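Local atomic coordinates of halohydrin dehalogenase (Rhizobium radiobacter, PDB entry 4IY1), a protein that converts halohydrins to epoxides and also opens epoxides with nucleophiles such as cyanide. Residues S2-H11 with H26-F35. The protein carries 37 engineered substitutions. Sequence-based numbering, arbitrary orientation.
Sequences STAIVTNVKH and HTVACHDESF
Ser34 OG takes a hydrogen bond from Lys10 NZ at 2.9 Å and gives its own to Asp32 OD1 at 3.0 Å. Lys10 gets there as an extended chain that crosses the Asp32 carboxylate at about a right angle; its ammonium also forms a salt bridge with Glu40. Ser34 N reaches Asp32 OD1 too, at 2.9 Å, closing an Asx turn, and the two Ser34 donors come from opposite faces of the carboxylate plane. A chi1 of -164° carries the carboxylate to the Asn8-His11 turn, where OD2 takes a weak bond from Lys10 N. An alanine in place of Asp32 would probably leave both Ser34 donors without their acceptor and free the turn to shift. One residue earlier, at His31, ND1 accepts from Asn8 N at 2.9 Å, in the ring plane and almost straight at 173°, while Val9 N donates to His31 O. The side chains of Val9 and Phe35 cross at about a right angle in apolar contact; Asp32 CB covers one face of that ring, and Phe44 packs edge-to-face with it. Before these turns, strands 3-6 and 27-30 run parallel in the first beta-alpha-beta unit of a Rossmann-type fold: Thr27, Ala29 and His31 N donate to Ser2, Ala4 and Val6 O, Ala4 and Val6 N back to Thr27 and Ala29 O. Ser2 OG and His26 ND1 share a 2.8 Å hydrogen bond in the ring plane. Asp32 thus divides its work: OD1 holds Ser34, OD2 weakly meets Lys10 N and a water.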
# COMPACT_ATOMS: atom_id res chain seq x y z
N SER B 2 12.97 11.24 31.27
CA SER B 2 12.66 10.36 30.12
C SER B 2 13.87 9.53 29.73
O SER B 2 14.98 10.04 29.65
CB SER B 2 12.18 11.19 28.93
OG SER B 2 11.95 10.36 27.80
N THR B 3 13.65 8.23 29.57
CA THR B 3 14.72 7.25 29.36
C THR B 3 14.47 6.49 28.06
O THR B 3 13.35 6.06 27.80
CB THR B 3 14.74 6.20 30.50
OG1 THR B 3 14.90 6.85 31.77
CG2 THR B 3 15.87 5.20 30.31
N ALA B 4 15.52 6.30 27.27
CA ALA B 4 15.36 5.64 25.97
C ALA B 4 16.43 4.57 25.86
O ALA B 4 17.42 4.63 26.59
CB ALA B 4 15.52 6.65 24.83
N ILE B 5 16.15 3.53 25.06
CA ILE B 5 17.13 2.51 24.68
C ILE B 5 17.21 2.44 23.18
O ILE B 5 16.19 2.28 22.50
CB ILE B 5 16.69 1.10 25.09
CG1 ILE B 5 16.32 1.06 26.55
CG2 ILE B 5 17.75 0.07 24.75
CD1 ILE B 5 15.54 -0.19 26.90
N VAL B 6 18.44 2.41 22.68
CA VAL B 6 18.69 2.19 21.26
C VAL B 6 19.60 0.97 21.20
O VAL B 6 20.53 0.85 22.00
CB VAL B 6 19.42 3.41 20.63
CG1 VAL B 6 19.73 3.18 19.16
CG2 VAL B 6 18.64 4.69 20.83
N THR B 7 19.23 -0.00 20.39
CA THR B 7 19.98 -1.22 20.26
C THR B 7 20.97 -1.08 19.11
O THR B 7 20.79 -0.22 18.22
CB THR B 7 19.04 -2.44 19.98
OG1 THR B 7 18.29 -2.22 18.76
CG2 THR B 7 18.07 -2.65 21.16
N ASN B 8 21.94 -1.99 19.08
CA ASN B 8 22.91 -2.03 18.00
C ASN B 8 23.48 -0.65 17.67
O ASN B 8 23.58 -0.25 16.52
CB ASN B 8 22.30 -2.71 16.76
CG ASN B 8 21.98 -4.18 17.00
OD1 ASN B 8 22.76 -4.91 17.63
ND2 ASN B 8 20.83 -4.62 16.53
N VAL B 9 23.89 0.07 18.71
CA VAL B 9 24.05 1.50 18.61
C VAL B 9 25.15 1.91 17.64
O VAL B 9 25.11 3.00 17.09
CB VAL B 9 24.26 2.16 19.98
CG1 VAL B 9 25.67 1.88 20.50
CG2 VAL B 9 24.01 3.66 19.89
N LYS B 10 26.05 0.99 17.31
CA LYS B 10 27.17 1.29 16.41
C LYS B 10 26.84 1.13 14.94
O LYS B 10 27.70 1.35 14.09
CB LYS B 10 28.38 0.42 16.74
CG LYS B 10 28.99 0.71 18.12
CD LYS B 10 30.16 -0.24 18.39
CE LYS B 10 31.16 0.35 19.38
NZ LYS B 10 32.20 -0.64 19.77
N HIS B 11 25.61 0.72 14.62
CA HIS B 11 25.27 0.41 13.23
C HIS B 11 23.97 1.00 12.80
O HIS B 11 23.11 1.34 13.64
CB HIS B 11 25.25 -1.10 13.01
CG HIS B 11 26.44 -1.82 13.59
ND1 HIS B 11 27.58 -2.00 12.89
CD2 HIS B 11 26.62 -2.46 14.81
CE1 HIS B 11 28.47 -2.68 13.66
NE2 HIS B 11 27.88 -2.95 14.84
N HIS B 26 16.72 13.31 26.58
CA HIS B 26 16.48 11.94 27.06
C HIS B 26 17.78 11.41 27.62
O HIS B 26 18.86 11.60 27.04
CB HIS B 26 16.01 11.02 25.92
CG HIS B 26 14.76 11.48 25.23
ND1 HIS B 26 13.55 11.40 25.80
CD2 HIS B 26 14.57 12.06 23.97
CE1 HIS B 26 12.62 11.94 24.97
NE2 HIS B 26 13.25 12.34 23.86
N THR B 27 17.67 10.66 28.72
CA THR B 27 18.74 9.76 29.12
C THR B 27 18.72 8.50 28.27
O THR B 27 17.80 7.69 28.39
CB THR B 27 18.59 9.36 30.59
OG1 THR B 27 18.46 10.54 31.38
CG2 THR B 27 19.80 8.60 31.05
N VAL B 28 19.78 8.29 27.50
CA VAL B 28 19.84 7.25 26.49
C VAL B 28 20.74 6.09 26.88
O VAL B 28 21.97 6.21 26.84
CB VAL B 28 20.32 7.82 25.14
CG1 VAL B 28 20.17 6.78 24.04
CG2 VAL B 28 19.53 9.07 24.80
N ALA B 29 20.12 4.94 27.12
CA ALA B 29 20.86 3.69 27.26
C ALA B 29 21.08 3.04 25.90
O ALA B 29 20.18 3.06 25.05
CB ALA B 29 20.14 2.75 28.19
N CYS B 30 22.27 2.51 25.70
CA CYS B 30 22.68 1.98 24.40
C CYS B 30 23.07 0.53 24.53
O CYS B 30 23.81 0.14 25.45
CB CYS B 30 23.88 2.74 23.86
SG CYS B 30 23.60 4.50 23.64
N HIS B 31 22.73 -0.24 23.51
CA HIS B 31 23.09 -1.63 23.46
C HIS B 31 23.91 -1.88 22.24
O HIS B 31 23.76 -1.20 21.21
CB HIS B 31 21.83 -2.49 23.50
CG HIS B 31 21.94 -3.79 22.72
ND1 HIS B 31 21.97 -3.82 21.38
CD2 HIS B 31 22.02 -5.11 23.15
CE1 HIS B 31 22.14 -5.09 20.97
NE2 HIS B 31 22.15 -5.88 22.05
N ASP B 32 24.88 -2.78 22.36
CA ASP B 32 25.63 -3.25 21.21
C ASP B 32 26.25 -4.60 21.53
O ASP B 32 26.52 -4.92 22.71
CB ASP B 32 26.72 -2.26 20.83
CG ASP B 32 27.26 -2.51 19.45
OD1 ASP B 32 28.31 -3.17 19.32
OD2 ASP B 32 26.60 -2.14 18.47
N GLU B 33 26.41 -5.40 20.49
CA GLU B 33 26.99 -6.73 20.64
C GLU B 33 28.39 -6.58 21.26
O GLU B 33 28.76 -7.30 22.20
CB GLU B 33 27.05 -7.42 19.27
CG GLU B 33 27.28 -8.92 19.31
CD GLU B 33 27.05 -9.59 17.96
OE1 GLU B 33 26.19 -9.11 17.19
OE2 GLU B 33 27.71 -10.61 17.66
N SER B 34 29.09 -5.54 20.84
CA SER B 34 30.47 -5.36 21.24
C SER B 34 30.56 -4.94 22.71
O SER B 34 31.64 -4.99 23.30
CB SER B 34 31.16 -4.36 20.34
OG SER B 34 30.94 -3.04 20.79
N PHE B 35 29.45 -4.53 23.31
CA PHE B 35 29.47 -4.15 24.71
C PHE B 35 29.54 -5.38 25.62
O PHE B 35 29.32 -5.27 26.82
CB PHE B 35 28.27 -3.29 25.09
CG PHE B 35 28.25 -1.95 24.42
CD1 PHE B 35 27.08 -1.20 24.40
CD2 PHE B 35 29.35 -1.48 23.73
CE1 PHE B 35 27.03 0.01 23.72
CE2 PHE B 35 29.33 -0.25 23.10
CZ PHE B 35 28.17 0.50 23.10
O HOH W 1 25.51 -4.59 17.69
O HOH W 2 29.35 -3.85 17.20